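KLLA0B12012p (Kluyveromyces lactis, PDB 6Y3P) carries, as the C-terminal part of the Dcp2 partner Pby1, an ATP-grasp domain of the tubulin-tyrosine ligase family that probably binds ATP. Local coordinates at residues 219-222 with 228-231; 302-307 with 392-397. One frame throughout, in Å; residues are numbered along the deposited sequence.

Interactions 1 and 2 illustrate how a sheet is built and how it is then covered. Interaction 1 is a buried strand pairing, 219-222 against 228-231, held by nearly straight backbone hydrogen bonds, with mostly apolar side chains on both faces. Interaction 2 lies about 8 Å away, centre to centre, and is only partly buried: helix segment 302-307 meets 392-397, and its one bond across is a weak one from a serine hydroxyl. The strands 228-239 and 391-396 are neighbours in the same sheet, so the two contacts share a layer. V304, from interaction 2, packs on V229 and V231, from interaction 1, which joins them into one apolar interface.

Interaction 1 of 2, residues 219-222 with 228-231; sequences CYVT and QVFV
T222 and F230 form a hydrogen-bonded pair, each backbone donating one bond to the other and accepting one. T222 N donates to F230 O over 2.7 Å, in the carbonyl plane and with 159° at the hydrogen; the return bond, from F230 N to T222 O, measures 2.8 Å and arrives somewhat tilted from that carbonyl's plane. F230 O also receives a CA-H...O contact from V221 CA at 3.4 Å, so this one carbonyl is approached by two consecutive residues of the opposing strand. T222 O has a second neighbour as well: it lies in the plane of the F230 ring, at its edge, 3.6 Å from CD2. The ring then leads away from the T222 strand.

On the face opposite T222 and F230, the non-hydrogen-bonded pair V221 and V231 brings methyls together, V221 CG2 to V231 CG2 at 4.2 Å. The second V221 branch, CG1, reaches diagonally instead and touches V229 CG1 at 3.7 Å. C219 makes the matching diagonal step at the far end: its thiol is turned away from its own backbone N (chi1 177°), which lays SG against V231 CG1 at 3.5 Å.

Each face has its own covering layer. I300, H301 and V304 of helix 290-313 pack on the side of C219, V229 and V231, whereas V370, I373 and C374 of helix 357-375 lie against T222 and F230, and F391 stacks on the F230 ring. Strand 326-335 continues the sheet beyond C219 and V221 through backbone bonds to F331 and F329. The pairing belongs to the beta hairpin of strands 215-224 and 228-239, part of an antiparallel sheet sandwiched between helices in the ATP-grasp domain.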
loop_
_atom_site.group_PDB
_atom_site.type_symbol
_atom_site.label_atom_id
_atom_site.label_comp_id
_atom_site.label_asym_id
_atom_site.label_seq_id
_atom_site.Cartn_x
_atom_site.Cartn_y
_atom_site.Cartn_z
ATOM N N CYS A 219 3.542 5.974 -0.039
ATOM C CA CYS A 219 4.038 6.205 1.307
ATOM C C CYS A 219 4.738 4.906 1.819
ATOM O O CYS A 219 4.111 3.839 1.831
ATOM C CB CYS A 219 2.869 6.624 2.200
ATOM S SG CYS A 219 3.299 6.869 3.942
ATOM N N TYR A 220 6.049 4.976 2.173
ATOM C CA TYR A 220 6.735 3.800 2.741
ATOM C C TYR A 220 6.455 3.716 4.228
ATOM O O TYR A 220 6.656 4.683 4.956
ATOM C CB TYR A 220 8.236 3.798 2.466
ATOM C CG TYR A 220 8.519 3.789 0.984
ATOM C CD1 TYR A 220 8.226 2.669 0.206
ATOM C CD2 TYR A 220 9.034 4.915 0.345
ATOM C CE1 TYR A 220 8.455 2.663 -1.170
ATOM C CE2 TYR A 220 9.277 4.919 -1.030
ATOM C CZ TYR A 220 9.001 3.783 -1.781
ATOM O OH TYR A 220 9.230 3.756 -3.127
ATOM N N VAL A 221 5.933 2.575 4.658
ATOM C CA VAL A 221 5.536 2.312 6.025
ATOM C C VAL A 221 6.355 1.138 6.526
ATOM O O VAL A 221 6.336 0.087 5.898
ATOM C CB VAL A 221 4.017 2.038 6.098
ATOM C CG1 VAL A 221 3.584 1.700 7.529
ATOM C CG2 VAL A 221 3.217 3.215 5.557
ATOM N N THR A 222 7.088 1.315 7.638
ATOM C CA THR A 222 7.902 0.243 8.204
ATOM C C THR A 222 7.291 -0.251 9.487
ATOM O O THR A 222 7.058 0.523 10.405
ATOM C CB THR A 222 9.394 0.652 8.372
ATOM O OG1 THR A 222 9.882 1.201 7.155
ATOM C CG2 THR A 222 10.290 -0.511 8.786
ATOM N N GLN A 228 5.684 -1.959 16.307
ATOM C CA GLN A 228 5.875 -0.531 16.118
ATOM C C GLN A 228 5.634 -0.240 14.665
ATOM O O GLN A 228 6.078 -1.001 13.799
ATOM C CB GLN A 228 7.266 -0.098 16.516
ATOM C CG GLN A 228 7.397 0.163 18.009
ATOM C CD GLN A 228 8.836 0.386 18.345
ATOM O OE1 GLN A 228 9.662 -0.523 18.214
ATOM N NE2 GLN A 228 9.187 1.625 18.676
ATOM N N VAL A 229 4.880 0.829 14.388
ATOM C CA VAL A 229 4.552 1.234 13.024
ATOM C C VAL A 229 5.147 2.602 12.769
ATOM O O VAL A 229 4.914 3.532 13.538
ATOM C CB VAL A 229 3.050 1.164 12.663
ATOM C CG1 VAL A 229 2.858 1.402 11.160
ATOM C CG2 VAL A 229 2.426 -0.171 13.082
ATOM N N PHE A 230 5.963 2.700 11.714
ATOM C CA PHE A 230 6.677 3.905 11.370
ATOM C C PHE A 230 6.330 4.343 9.973
ATOM O O PHE A 230 6.461 3.573 9.018
ATOM C CB PHE A 230 8.184 3.673 11.470
ATOM C CG PHE A 230 8.682 3.322 12.847
ATOM C CD1 PHE A 230 9.023 4.317 13.754
ATOM C CD2 PHE A 230 8.831 1.996 13.231
ATOM C CE1 PHE A 230 9.497 3.994 15.019
ATOM C CE2 PHE A 230 9.314 1.675 14.493
ATOM C CZ PHE A 230 9.636 2.676 15.382
ATOM N N VAL A 231 5.864 5.579 9.856
ATOM C CA VAL A 231 5.549 6.167 8.562
ATOM C C VAL A 231 6.716 7.078 8.180
ATOM O O VAL A 231 7.192 7.871 8.988
ATOM C CB VAL A 231 4.188 6.897 8.584
ATOM C CG1 VAL A 231 3.960 7.697 7.311
ATOM C CG2 VAL A 231 3.037 5.920 8.813
#

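Interaction 2 of 2, residues 302-307 with 392-397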
loop_
_atom_site.group_PDB
_atom_site.type_symbol
_atom_site.label_atom_id
_atom_site.label_comp_id
_atom_site.label_asym_id
_atom_site.label_seq_id
_atom_site.Cartn_x
_atom_site.Cartn_y
_atom_site.Cartn_z
ATOM N N GLU A 302 -2.936 8.784 10.536
ATOM C CA GLU A 302 -4.133 8.284 11.171
ATOM C C GLU A 302 -4.640 7.003 10.527
ATOM O O GLU A 302 -4.972 6.056 11.241
ATOM C CB GLU A 302 -5.202 9.383 11.212
ATOM C CG GLU A 302 -6.236 9.195 12.302
ATOM C CD GLU A 302 -5.753 8.814 13.693
ATOM O OE1 GLU A 302 -4.657 9.256 14.117
ATOM O OE2 GLU A 302 -6.504 8.079 14.371
ATOM N N ALA A 303 -4.650 6.961 9.183
ATOM C CA ALA A 303 -5.130 5.831 8.386
ATOM C C ALA A 303 -4.263 4.574 8.541
ATOM O O ALA A 303 -4.806 3.464 8.667
ATOM C CB ALA A 303 -5.270 6.230 6.928
ATOM N N VAL A 304 -2.919 4.764 8.575
ATOM C CA VAL A 304 -1.923 3.711 8.778
ATOM C C VAL A 304 -2.107 3.072 10.194
ATOM O O VAL A 304 -2.172 1.855 10.316
ATOM C CB VAL A 304 -0.472 4.252 8.546
ATOM C CG1 VAL A 304 0.559 3.287 9.094
ATOM C CG2 VAL A 304 -0.196 4.526 7.058
ATOM N N SER A 305 -2.195 3.914 11.239
ATOM C CA SER A 305 -2.374 3.548 12.658
ATOM C C SER A 305 -3.657 2.721 12.851
ATOM O O SER A 305 -3.628 1.670 13.478
ATOM C CB SER A 305 -2.425 4.816 13.514
ATOM O OG SER A 305 -2.739 4.507 14.860
ATOM N N GLU A 306 -4.770 3.208 12.281
ATOM C CA GLU A 306 -6.096 2.590 12.307
ATOM C C GLU A 306 -6.077 1.258 11.585
ATOM O O GLU A 306 -6.636 0.286 12.099
ATOM C CB GLU A 306 -7.127 3.540 11.671
ATOM C CG GLU A 306 -7.494 4.731 12.539
ATOM C CD GLU A 306 -8.112 4.328 13.861
ATOM O OE1 GLU A 306 -9.210 3.729 13.825
ATOM O OE2 GLU A 306 -7.452 4.502 14.914
ATOM N N LEU A 307 -5.383 1.186 10.433
ATOM C CA LEU A 307 -5.272 -0.061 9.666
ATOM C C LEU A 307 -4.541 -1.137 10.430
ATOM O O LEU A 307 -4.987 -2.285 10.445
ATOM C CB LEU A 307 -4.668 0.158 8.265
ATOM C CG LEU A 307 -4.572 -1.074 7.351
ATOM C CD1 LEU A 307 -5.928 -1.808 7.253
ATOM C CD2 LEU A 307 -4.132 -0.691 5.991
ATOM N N VAL A 392 8.374 8.629 11.583
ATOM C CA VAL A 392 7.452 8.863 12.689
ATOM C C VAL A 392 6.718 7.609 13.175
ATOM O O VAL A 392 6.049 6.934 12.392
ATOM C CB VAL A 392 6.471 9.990 12.255
ATOM C CG1 VAL A 392 5.517 10.386 13.384
ATOM C CG2 VAL A 392 7.235 11.207 11.723
ATOM N N GLU A 393 6.797 7.345 14.486
ATOM C CA GLU A 393 6.088 6.239 15.112
ATOM C C GLU A 393 4.622 6.626 15.273
ATOM O O GLU A 393 4.318 7.531 16.055
ATOM C CB GLU A 393 6.697 5.883 16.450
ATOM C CG GLU A 393 6.276 4.500 16.897
ATOM C CD GLU A 393 6.512 4.289 18.371
ATOM O OE1 GLU A 393 5.586 4.571 19.164
ATOM O OE2 GLU A 393 7.652 3.938 18.739
ATOM N N VAL A 394 3.720 5.939 14.525
ATOM C CA VAL A 394 2.287 6.244 14.479
ATOM C C VAL A 394 1.444 5.258 15.291
ATOM O O VAL A 394 0.278 5.531 15.583
ATOM C CB VAL A 394 1.773 6.389 13.017
ATOM C CG1 VAL A 394 2.524 7.485 12.285
ATOM C CG2 VAL A 394 1.866 5.065 12.246
ATOM N N LEU A 395 2.024 4.112 15.640
ATOM C CA LEU A 395 1.366 3.095 16.463
ATOM C C LEU A 395 2.401 2.279 17.158
ATOM O O LEU A 395 3.427 1.951 16.558
ATOM C CB LEU A 395 0.453 2.166 15.636
ATOM C CG LEU A 395 -0.408 1.166 16.433
ATOM C CD1 LEU A 395 -1.559 1.874 17.190
ATOM C CD2 LEU A 395 -0.931 0.045 15.544
ATOM N N LYS A 396 2.121 1.934 18.418
ATOM C CA LYS A 396 2.941 1.041 19.218
ATOM C C LYS A 396 2.023 0.134 20.001
ATOM O O LYS A 396 1.181 0.622 20.764
ATOM C CB LYS A 396 3.874 1.816 20.154
ATOM C CG LYS A 396 4.990 0.964 20.764
ATOM C CD LYS A 396 5.292 1.333 22.237
ATOM C CE LYS A 396 6.022 2.642 22.457
ATOM N NZ LYS A 396 7.419 2.617 21.941
ATOM N N LEU A 397 2.153 -1.182 19.797
ATOM C CA LEU A 397 1.404 -2.181 20.560
ATOM C C LEU A 397 2.369 -2.964 21.433
ATOM O O LEU A 397 3.450 -3.347 20.964
ATOM C CB LEU A 397 0.640 -3.156 19.649
ATOM C CG LEU A 397 -0.418 -2.566 18.711
ATOM C CD1 LEU A 397 -0.903 -3.620 17.751
ATOM C CD2 LEU A 397 -1.605 -1.993 19.477
#
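A classic beta bulge at V394 and L395 turns two successive side chains of strand 391-396 onto V304 and S305 of helix 290-313. Both bulge residues stand opposite V229 of strand 228-239 and share its backbone hydrogen bonds. V394 takes the near-helical conformation of a bulge's first position (phi -104°, psi -16°), and L395 returns to an extended one. As a result both side chains start out toward helix 290-313; the axis of its 302-307 segment passes 7.4 Å from that of strand segment 392-396.

S305 sits closest to the bulge. Its hydroxyl, held opposite the backbone N by a chi1 of 174°, lies 3.3 Å from V394 O and donates a weak hydrogen bond to it, supplying a partner from the helix for a carbonyl at the irregular point of the strand. The leucine packs beside the same serine, with L395 CD1 3.7 Å from S305 OG, while its other methyl, CD2, approaches the helix backbone at S305 O, 3.8 Å away. Farther along the helix L395 also meets F308 and K309.

V394 fills the neighbouring position. Its CG2 is wedged between its own backbone N and carbonyl carbon, and its side chain meets that of V304 at about a right angle. V304 also rests on F331 of strand 326-335, so one helical valine spans several strands of the sheet, and H301 flanks V394.

On the face turned from helix 290-313, E393 OE2 accepts a hydrogen bond from Q228 NE2 and forms a salt bridge with K396 NZ whose hydrogen bond is weak. Back at the helix, the methyl-to-methyl contact between the two segments is V304 CG1 to V394 CG2, 3.8 Å apart.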